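Local coordinates for FEZ-1 protein (Fluoribacter gormanii, PDB 5WCK) that probably hydrolyses beta-lactam antibiotics as a monomeric subclass B3 metallo-beta-lactamase, with two zinc ions bound in its active site, at residues Pro3-Phe8 and Val20-Leu25; Ile30-Gly35 and Val134-Thr139; Phe109-Asp114 and Pro179-Val184. The protein carries 2 engineered substitutions. All coordinates share one frame; numbering follows the deposited sequence. Where two conformers were deposited one is given.

Interaction 1 (Pro3-Phe8 and Val20-Leu25); sequences PMPNPF and VGTDDL
Asn6 and Asp23 are joined by three hydrogen bonds, an example of one carboxylate serving both the backbone and the side chain of its partner. Asp23 OD1 accepts from Asn6 N at 3.0 Å, and OD2 accepts from Asn6 ND2 at 3.0 Å in a nearly straight bond (169°). Both donors arrive from above the carboxylate plane; the amide of Asn6 is turned 76° against it, yet OD2 lies in the amide's own plane. With CG set between the backbone N and the carbonyl carbon (chi1 75°), the Asp23 carboxylate is brought to the backbone N and side-chain amide of Asn6, while Asp23 N returns a bond to Asn6 O at 3.0 Å. Beside this polar pair, Pro5 lays its ring against two residues: CB on Thr22 OG1 at 3.3 Å and CG on Leu25 CD1 at 3.6 Å. Thr22 OG1 accepts from Asp24 N, forming an ST turn, and donates to Leu25 O at 2.8 Å. Asp24, bonded to Tyr2, also holds ND1 of the zinc ligand His215, a second-shell role. The N-terminal arm thus runs alongside the loop between strands 17-19 and 28-32, with Met4, Pro7 and Thr22 touching Met49 of helix 47-56.

Interaction 2 (Ile30-Gly35 and Val134-Thr139); sequences IVTPRG and VELGGT. With SO4 (sulfate ion), chain F.
Arg34 and Gly137 meet where two beta hairpins touch at their turns, one hairpin from each sheet of the alpha-beta/beta-alpha sandwich of metallo-beta-lactamases. The type I turn Thr32-Gly35 joins strand 28-32 to strand 35-39, and the type I' turn Leu136-Thr139 joins strand 133-136 to strand 139-145. No hydrogen bond passes between the two hairpins; each closes its own turn, and the contact between them is one of fit.

The side chain of Arg34 illustrates how one side chain can serve two surroundings, the sulfate at both its ends and Gly137 between. Its CB lies 3.5 Å from O1 of a sulfate ion, probably taken up from the crystallisation liquor. The next atom, CG, rests on Gly137 CA at 3.6 Å. Bends at chi2 (-60°) and chi3 (-67°) then curl the side chain round the anion, CD passing near sulfate O3 and the guanidinium presenting an edge to it, with the sulfur in its plane. NE donates to sulfate O3 at 2.9 Å through a bent bond, whereas NH2 reaches O2 at 3.1 Å more directly (158°).

Leu136 fills the adjoining part of the interface. It crosses Thr32 at about a right angle, with CG 3.6 Å from Thr32 OG1 and CD2 3.4 Å from Gly35 O. Further along, Ile30 CG2 and Thr139 CG2 come together at 3.6 Å, while the hydroxyl of Thr139 is bonded to Asn16. The hydroxyl of Thr32 is engaged within its own turn: OG1 accepts from Arg34 N, which makes an ST turn, and donates to Gly35 O at 2.6 Å from a position tilted slightly off the carbonyl plane.

Interaction 3 (Phe109-Asp114 and Pro179-Val184); sequences FHYAND and PGYKLV
The carbonyl oxygen of Pro179, which reaches His110 and Tyr111 through water, is gripped by two waters, at 2.7 Å from Pro179 O for the one bridging to His110 and 2.8 Å for the one bridging to Tyr111. The first water lies 2.7 Å from His110 NE2; the second is hydrogen-bonded to Tyr111 OH, which also bonds Asn178. These bridges border an aromatic cluster of Phe109, His110 and Tyr181, in which the 109-114 loop contributes two rings and the 179-184 loop one.

Tyr181 shows how one ring can take part in two T-shaped (edge-to-face) pairs in different roles. Toward Phe109 it offers a face: CZ of Phe109 stands 3.6 Å above the plane, offset toward the rim, with ring centroids 5.2 Å apart and planes at 61°. Toward His110 it offers an edge instead, and CD1 of Tyr181 stands over the centre of the imidazole; here the centroids are 4.8 Å apart and the planes at 56°. His110 can receive it because CG is anti to the backbone N (chi1 -169°), which extends the imidazole toward the other loop. Tyr111 crosses Tyr181 at about a right angle and touches its CE1 with CE2 and OH.

The hydroxyl of Tyr181 is bonded to the backbone O of the zinc ligand His149, and the Tyr181 side chain touches His73, another zinc ligand, so this surface cluster abuts the metal site. A third water spans from His110 ND1 to Lys182 N. At the edge of the imidazole, CE1 of His110 approaches Gly180 O to 3.3 Å.

How the interactions relate
From the N terminus, interaction 1 comes first: it closes a short loop containing strands 11-14 and 17-19, fastening the N-terminal arm beside one zinc ligand. Interaction 2 opens only after that loop is shut and runs from strand 28-32 to strand 133-136, bringing a hairpin turn of one sheet against the turn at the edge hairpin of the other. Interaction 3 begins before interaction 2 is complete, so these two cross along the chain: the order is 30-35, 109-114, 134-139, 179-184. It joins the loop after helix 95-103 to the one before helix 192-204. Interactions 2 and 3 lie on opposite sides of the molecule, their centres about 37 Å apart, and none of the three contacts touches another.

Interaction 1 (Pro3-Phe8 and Val20-Leu25)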
loop_
_atom_site.group_PDB
_atom_site.type_symbol
_atom_site.label_atom_id
_atom_site.label_comp_id
_atom_site.label_asym_id
_atom_site.label_seq_id
_atom_site.Cartn_x
_atom_site.Cartn_y
_atom_site.Cartn_z
ATOM N N PRO A 3 -2.395 9.306 14.674
ATOM C CA PRO A 3 -3.538 8.752 15.400
ATOM C C PRO A 3 -3.549 7.215 15.392
ATOM O O PRO A 3 -3.514 6.611 14.340
ATOM C CB PRO A 3 -4.783 9.317 14.689
ATOM C CG PRO A 3 -4.291 9.998 13.426
ATOM C CD PRO A 3 -2.792 10.158 13.546
ATOM N N MET A 4 -3.600 6.592 16.573
ATOM C CA MET A 4 -3.602 5.139 16.673
ATOM C C MET A 4 -4.848 4.615 15.960
ATOM O O MET A 4 -5.976 4.961 16.307
ATOM C CB MET A 4 -3.614 4.676 18.141
ATOM C CG MET A 4 -3.737 3.158 18.338
ATOM S SD MET A 4 -2.348 2.137 17.719
ATOM C CE MET A 4 -3.329 0.850 16.957
ATOM N N PRO A 5 -4.701 3.757 14.929
ATOM C CA PRO A 5 -5.870 3.141 14.319
ATOM C C PRO A 5 -6.663 2.252 15.295
ATOM O O PRO A 5 -6.096 1.699 16.258
ATOM C CB PRO A 5 -5.290 2.239 13.219
ATOM C CG PRO A 5 -3.875 2.709 13.000
ATOM C CD PRO A 5 -3.436 3.352 14.296
ATOM N N ASN A 6 -7.937 2.051 14.965
ATOM C CA ASN A 6 -8.813 1.149 15.666
ATOM C C ASN A 6 -8.890 -0.176 14.916
ATOM O O ASN A 6 -8.690 -0.211 13.702
ATOM C CB ASN A 6 -10.211 1.741 15.782
ATOM C CG ASN A 6 -10.167 3.065 16.505
ATOM O OD1 ASN A 6 -9.837 3.092 17.694
ATOM N ND2 ASN A 6 -10.471 4.148 15.802
ATOM N N PRO A 7 -9.200 -1.298 15.597
ATOM C CA PRO A 7 -9.388 -2.565 14.908
ATOM C C PRO A 7 -10.550 -2.504 13.908
ATOM O O PRO A 7 -11.500 -1.699 14.030
ATOM C CB PRO A 7 -9.660 -3.600 16.008
ATOM C CG PRO A 7 -9.902 -2.807 17.269
ATOM C CD PRO A 7 -9.315 -1.432 17.066
ATOM N N PHE A 8 -10.447 -3.362 12.897
ATOM C CA PHE A 8 -11.458 -3.455 11.878
ATOM C C PHE A 8 -11.702 -4.927 11.616
ATOM O O PHE A 8 -10.761 -5.708 11.627
ATOM C CB PHE A 8 -11.028 -2.746 10.585
ATOM C CG PHE A 8 -12.166 -2.441 9.650
ATOM C CD1 PHE A 8 -12.904 -1.271 9.784
ATOM C CD2 PHE A 8 -12.581 -3.351 8.694
ATOM C CE1 PHE A 8 -13.983 -1.011 8.962
ATOM C CE2 PHE A 8 -13.676 -3.099 7.887
ATOM C CZ PHE A 8 -14.361 -1.913 7.997
ATOM N N VAL A 20 -7.009 -7.428 6.131
ATOM C CA VAL A 20 -6.577 -7.750 7.497
ATOM C C VAL A 20 -6.017 -6.511 8.193
ATOM O O VAL A 20 -5.209 -6.623 9.107
ATOM C CB VAL A 20 -5.566 -8.908 7.515
ATOM C CG1 VAL A 20 -6.235 -10.215 7.111
ATOM C CG2 VAL A 20 -4.332 -8.650 6.646
ATOM N N GLY A 21 -6.456 -5.327 7.747
ATOM C CA GLY A 21 -5.978 -4.095 8.316
ATOM C C GLY A 21 -6.897 -3.509 9.374
ATOM O O GLY A 21 -7.711 -4.199 9.994
ATOM N N THR A 22 -6.709 -2.211 9.584
ATOM C CA THR A 22 -7.341 -1.437 10.625
ATOM C C THR A 22 -8.415 -0.532 10.005
ATOM O O THR A 22 -8.752 -0.622 8.835
ATOM C CB THR A 22 -6.283 -0.622 11.377
ATOM O OG1 THR A 22 -5.886 0.464 10.518
ATOM C CG2 THR A 22 -5.081 -1.427 11.828
ATOM N N ASP A 23 -8.965 0.388 10.800
ATOM C CA ASP A 23 -9.945 1.309 10.249
ATOM C C ASP A 23 -9.289 2.468 9.480
ATOM O O ASP A 23 -10.014 3.382 9.007
ATOM C CB ASP A 23 -10.864 1.827 11.356
ATOM C CG ASP A 23 -10.239 2.853 12.279
ATOM O OD1 ASP A 23 -9.001 2.959 12.317
ATOM O OD2 ASP A 23 -11.038 3.577 12.961
ATOM N N ASP A 24 -7.951 2.456 9.372
ATOM C CA ASP A 24 -7.184 3.501 8.679
ATOM C C ASP A 24 -6.074 2.835 7.858
ATOM O O ASP A 24 -6.189 2.713 6.627
ATOM C CB ASP A 24 -6.643 4.538 9.673
ATOM C CG ASP A 24 -5.616 5.476 9.075
ATOM O OD1 ASP A 24 -5.646 5.672 7.832
ATOM O OD2 ASP A 24 -4.762 5.989 9.851
ATOM N N LEU A 25 -5.013 2.393 8.534
ATOM C CA LEU A 25 -3.893 1.758 7.864
ATOM C C LEU A 25 -4.369 0.410 7.309
ATOM O O LEU A 25 -4.918 -0.424 8.064
ATOM C CB LEU A 25 -2.742 1.589 8.860
ATOM C CG LEU A 25 -2.320 2.865 9.573
ATOM C CD1 LEU A 25 -1.200 2.611 10.577
ATOM C CD2 LEU A 25 -1.947 3.948 8.572
HETATM O O HOH W 1 -5.523 6.208 12.420
HETATM O O HOH W 2 -8.758 -6.688 10.053
HETATM O O HOH W 3 -7.757 -4.646 13.008
#

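Interaction 2 (Ile30-Gly35 and Val134-Thr139)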
loop_
_atom_site.group_PDB
_atom_site.type_symbol
_atom_site.label_atom_id
_atom_site.label_comp_id
_atom_site.label_asym_id
_atom_site.label_seq_id
_atom_site.Cartn_x
_atom_site.Cartn_y
_atom_site.Cartn_z
ATOM N N ILE A 30 -3.082 -12.311 0.889
ATOM C CA ILE A 30 -3.362 -13.088 -0.320
ATOM C C ILE A 30 -3.052 -14.537 0.061
ATOM O O ILE A 30 -1.929 -14.849 0.440
ATOM C CB ILE A 30 -2.550 -12.598 -1.535
ATOM C CG1 ILE A 30 -2.898 -11.168 -1.953
ATOM C CG2 ILE A 30 -2.777 -13.526 -2.712
ATOM C CD1 ILE A 30 -2.242 -10.078 -1.186
ATOM N N VAL A 31 -4.060 -15.403 -0.059
ATOM C CA VAL A 31 -4.004 -16.772 0.454
ATOM C C VAL A 31 -3.849 -17.723 -0.736
ATOM O O VAL A 31 -4.681 -17.717 -1.646
ATOM C CB VAL A 31 -5.255 -17.110 1.277
ATOM C CG1 VAL A 31 -5.267 -18.577 1.682
ATOM C CG2 VAL A 31 -5.351 -16.216 2.499
ATOM N N THR A 32 -2.792 -18.538 -0.695
ATOM C CA THR A 32 -2.481 -19.483 -1.776
ATOM C C THR A 32 -2.218 -20.858 -1.188
ATOM O O THR A 32 -1.917 -21.014 -0.008
ATOM C CB THR A 32 -1.284 -19.053 -2.637
ATOM O OG1 THR A 32 -0.071 -19.563 -2.070
ATOM C CG2 THR A 32 -1.178 -17.550 -2.795
ATOM N N PRO A 33 -2.286 -21.904 -2.039
ATOM C CA PRO A 33 -1.945 -23.255 -1.595
ATOM C C PRO A 33 -0.509 -23.430 -1.090
ATOM O O PRO A 33 -0.219 -24.455 -0.428
ATOM C CB PRO A 33 -2.202 -24.106 -2.841
ATOM C CG PRO A 33 -3.161 -23.300 -3.662
ATOM C CD PRO A 33 -2.737 -21.866 -3.437
ATOM N N ARG A 34 0.371 -22.463 -1.387
ATOM C CA ARG A 34 1.774 -22.541 -1.010
ATOM C C ARG A 34 2.125 -21.485 0.042
ATOM O O ARG A 34 3.318 -21.214 0.277
ATOM C CB ARG A 34 2.674 -22.406 -2.250
ATOM C CG ARG A 34 2.358 -23.408 -3.357
ATOM C CD ARG A 34 2.515 -24.848 -2.910
ATOM N NE ARG A 34 3.895 -25.156 -2.635
ATOM C CZ ARG A 34 4.328 -26.285 -2.079
ATOM N NH1 ARG A 34 3.467 -27.175 -1.602
ATOM N NH2 ARG A 34 5.624 -26.522 -2.034
ATOM N N GLY A 35 1.101 -20.907 0.678
ATOM C CA GLY A 35 1.299 -19.942 1.749
ATOM C C GLY A 35 0.710 -18.598 1.375
ATOM O O GLY A 35 0.079 -18.450 0.313
ATOM N N VAL A 134 5.451 -10.747 -8.329
ATOM C CA VAL A 134 5.610 -11.514 -7.116
ATOM C C VAL A 134 4.598 -12.653 -7.209
ATOM O O VAL A 134 3.375 -12.415 -7.300
ATOM C CB VAL A 134 5.398 -10.672 -5.850
ATOM C CG1 VAL A 134 5.383 -11.537 -4.586
ATOM C CG2 VAL A 134 6.430 -9.559 -5.743
ATOM N N GLU A 135 5.119 -13.887 -7.226
ATOM C CA GLU A 135 4.311 -15.063 -7.555
ATOM C C GLU A 135 4.385 -16.052 -6.384
ATOM O O GLU A 135 5.466 -16.321 -5.850
ATOM C CB GLU A 135 4.833 -15.725 -8.836
ATOM C CG GLU A 135 4.830 -14.825 -10.081
ATOM C CD GLU A 135 5.366 -15.465 -11.364
ATOM O OE1 GLU A 135 4.634 -16.261 -11.984
ATOM O OE2 GLU A 135 6.534 -15.188 -11.740
ATOM N N LEU A 136 3.237 -16.601 -5.972
ATOM C CA LEU A 136 3.199 -17.638 -4.966
ATOM C C LEU A 136 1.968 -18.499 -5.203
ATOM O O LEU A 136 0.855 -17.976 -5.310
ATOM C CB LEU A 136 3.152 -17.029 -3.558
ATOM C CG LEU A 136 3.201 -17.994 -2.375
ATOM C CD1 LEU A 136 4.517 -18.754 -2.303
ATOM C CD2 LEU A 136 2.943 -17.276 -1.070
ATOM N N GLY A 137 2.193 -19.818 -5.338
ATOM C CA GLY A 137 1.084 -20.745 -5.440
ATOM C C GLY A 137 0.153 -20.465 -6.612
ATOM O O GLY A 137 -1.038 -20.784 -6.521
ATOM N N GLY A 138 0.694 -19.877 -7.694
ATOM C CA GLY A 138 -0.081 -19.551 -8.883
ATOM C C GLY A 138 -0.692 -18.158 -8.875
ATOM O O GLY A 138 -1.212 -17.713 -9.896
ATOM N N THR A 139 -0.719 -17.495 -7.716
ATOM C CA THR A 139 -1.176 -16.120 -7.655
ATOM C C THR A 139 -0.046 -15.186 -8.118
ATOM O O THR A 139 1.102 -15.385 -7.732
ATOM C CB THR A 139 -1.684 -15.782 -6.252
ATOM O OG1 THR A 139 -2.878 -16.540 -6.067
ATOM C CG2 THR A 139 -1.968 -14.305 -6.097
HETATM S S SO4 F . 6.781 -23.379 -3.854
HETATM O O1 SO4 F . 5.934 -22.246 -3.495
HETATM O O2 SO4 F . 7.357 -23.963 -2.628
HETATM O O3 SO4 F . 5.904 -24.361 -4.554
HETATM O O4 SO4 F . 7.858 -23.085 -4.781
#

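Interaction 3 (Phe109-Asp114 and Pro179-Val184)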
loop_
_atom_site.group_PDB
_atom_site.type_symbol
_atom_site.label_atom_id
_atom_site.label_comp_id
_atom_site.label_asym_id
_atom_site.label_seq_id
_atom_site.Cartn_x
_atom_site.Cartn_y
_atom_site.Cartn_z
ATOM N N PHE A 109 14.058 11.279 1.941
ATOM C CA PHE A 109 14.343 12.541 1.266
ATOM C C PHE A 109 13.721 13.725 1.984
ATOM O O PHE A 109 14.213 14.864 1.820
ATOM C CB PHE A 109 13.875 12.550 -0.197
ATOM C CG PHE A 109 12.394 12.799 -0.392
ATOM C CD1 PHE A 109 11.497 11.744 -0.426
ATOM C CD2 PHE A 109 11.908 14.092 -0.570
ATOM C CE1 PHE A 109 10.142 11.978 -0.615
ATOM C CE2 PHE A 109 10.552 14.319 -0.752
ATOM C CZ PHE A 109 9.680 13.258 -0.780
ATOM N N HIS A 110 12.625 13.495 2.723
ATOM C CA HIS A 110 11.891 14.562 3.357
ATOM C C HIS A 110 12.007 14.532 4.883
ATOM O O HIS A 110 12.103 15.598 5.498
ATOM C CB HIS A 110 10.411 14.542 2.950
ATOM C CG HIS A 110 9.720 15.777 3.393
ATOM N ND1 HIS A 110 9.827 16.967 2.708
ATOM C CD2 HIS A 110 8.971 16.032 4.470
ATOM C CE1 HIS A 110 9.157 17.888 3.357
ATOM N NE2 HIS A 110 8.635 17.350 4.432
ATOM N N TYR A 111 11.958 13.327 5.480
ATOM C CA TYR A 111 11.757 13.145 6.946
ATOM C C TYR A 111 13.046 12.661 7.637
ATOM O O TYR A 111 12.999 12.267 8.801
ATOM C CB TYR A 111 10.621 12.159 7.229
ATOM C CG TYR A 111 9.271 12.625 6.741
ATOM C CD1 TYR A 111 8.580 13.638 7.381
ATOM C CD2 TYR A 111 8.706 12.051 5.609
ATOM C CE1 TYR A 111 7.337 14.061 6.921
ATOM C CE2 TYR A 111 7.491 12.496 5.111
ATOM C CZ TYR A 111 6.804 13.498 5.765
ATOM O OH TYR A 111 5.588 13.951 5.313
ATOM N N ALA A 112 14.195 12.741 6.948
ATOM C CA ALA A 112 15.503 12.298 7.528
ATOM C C ALA A 112 15.751 12.944 8.894
ATOM O O ALA A 112 16.329 12.292 9.788
ATOM C CB ALA A 112 16.623 12.609 6.576
ATOM N N ASN A 113 15.339 14.214 9.055
ATOM C CA ASN A 113 15.611 14.953 10.306
ATOM C C ASN A 113 14.381 15.024 11.216
ATOM O O ASN A 113 14.359 15.849 12.120
ATOM C CB ASN A 113 16.203 16.336 9.983
ATOM C CG ASN A 113 17.690 16.246 9.710
ATOM O OD1 ASN A 113 18.410 15.633 10.501
ATOM N ND2 ASN A 113 18.156 16.854 8.631
ATOM N N ASP A 114 13.396 14.130 11.029
ATOM C CA ASP A 114 12.216 14.039 11.893
ATOM C C ASP A 114 12.187 12.661 12.566
ATOM O O ASP A 114 11.661 11.683 12.004
ATOM C CB ASP A 114 10.919 14.245 11.090
ATOM C CG ASP A 114 9.666 14.308 11.967
ATOM O OD1 ASP A 114 9.744 13.910 13.157
ATOM O OD2 ASP A 114 8.582 14.735 11.444
ATOM N N PRO A 179 1.969 17.543 3.462
ATOM C CA PRO A 179 2.183 18.929 3.874
ATOM C C PRO A 179 3.668 19.234 4.058
ATOM O O PRO A 179 4.349 18.553 4.817
ATOM C CB PRO A 179 1.465 19.025 5.222
ATOM C CG PRO A 179 0.451 17.926 5.194
ATOM C CD PRO A 179 1.030 16.840 4.327
ATOM N N GLY A 180 4.154 20.238 3.330
ATOM C CA GLY A 180 5.543 20.634 3.442
ATOM C C GLY A 180 6.450 20.071 2.363
ATOM O O GLY A 180 7.577 20.552 2.216
ATOM N N TYR A 181 5.955 19.116 1.585
ATOM C CA TYR A 181 6.792 18.572 0.494
ATOM C C TYR A 181 7.127 19.723 -0.464
ATOM O O TYR A 181 6.252 20.478 -0.719
ATOM C CB TYR A 181 5.984 17.541 -0.297
ATOM C CG TYR A 181 6.150 16.100 0.117
ATOM C CD1 TYR A 181 6.661 15.760 1.354
ATOM C CD2 TYR A 181 5.800 15.080 -0.746
ATOM C CE1 TYR A 181 6.805 14.437 1.723
ATOM C CE2 TYR A 181 5.943 13.753 -0.393
ATOM C CZ TYR A 181 6.457 13.429 0.846
ATOM O OH TYR A 181 6.620 12.125 1.207
ATOM N N LYS A 182 8.349 19.783 -0.998
ATOM C CA LYS A 182 8.756 20.839 -1.961
ATOM C C LYS A 182 8.755 20.232 -3.369
ATOM O O LYS A 182 9.455 19.285 -3.598
ATOM C CB LYS A 182 10.133 21.359 -1.555
ATOM C CG LYS A 182 10.757 22.470 -2.420
ATOM C CD LYS A 182 11.991 23.322 -2.340
ATOM C CE LYS A 182 11.947 24.121 -1.060
ATOM N NZ LYS A 182 10.975 25.233 -1.159
ATOM N N LEU A 183 7.957 20.806 -4.268
ATOM C CA LEU A 183 7.828 20.243 -5.630
ATOM C C LEU A 183 8.690 20.980 -6.664
ATOM O O LEU A 183 8.763 20.496 -7.771
ATOM C CB LEU A 183 6.355 20.361 -6.027
ATOM C CG LEU A 183 5.385 19.551 -5.167
ATOM C CD1 LEU A 183 3.957 19.794 -5.639
ATOM C CD2 LEU A 183 5.722 18.070 -5.215
ATOM N N VAL A 184 9.264 22.119 -6.291
ATOM C CA VAL A 184 10.037 22.959 -7.205
ATOM C C VAL A 184 11.449 23.071 -6.616
ATOM O O VAL A 184 11.576 23.489 -5.457
ATOM C CB VAL A 184 9.421 24.365 -7.329
ATOM C CG1 VAL A 184 10.240 25.260 -8.254
ATOM C CG2 VAL A 184 7.958 24.303 -7.770
HETATM O O HOH W 4 6.772 18.653 5.965
HETATM O O HOH W 5 10.502 18.128 0.240
HETATM O O HOH W 6 4.271 16.092 6.167
#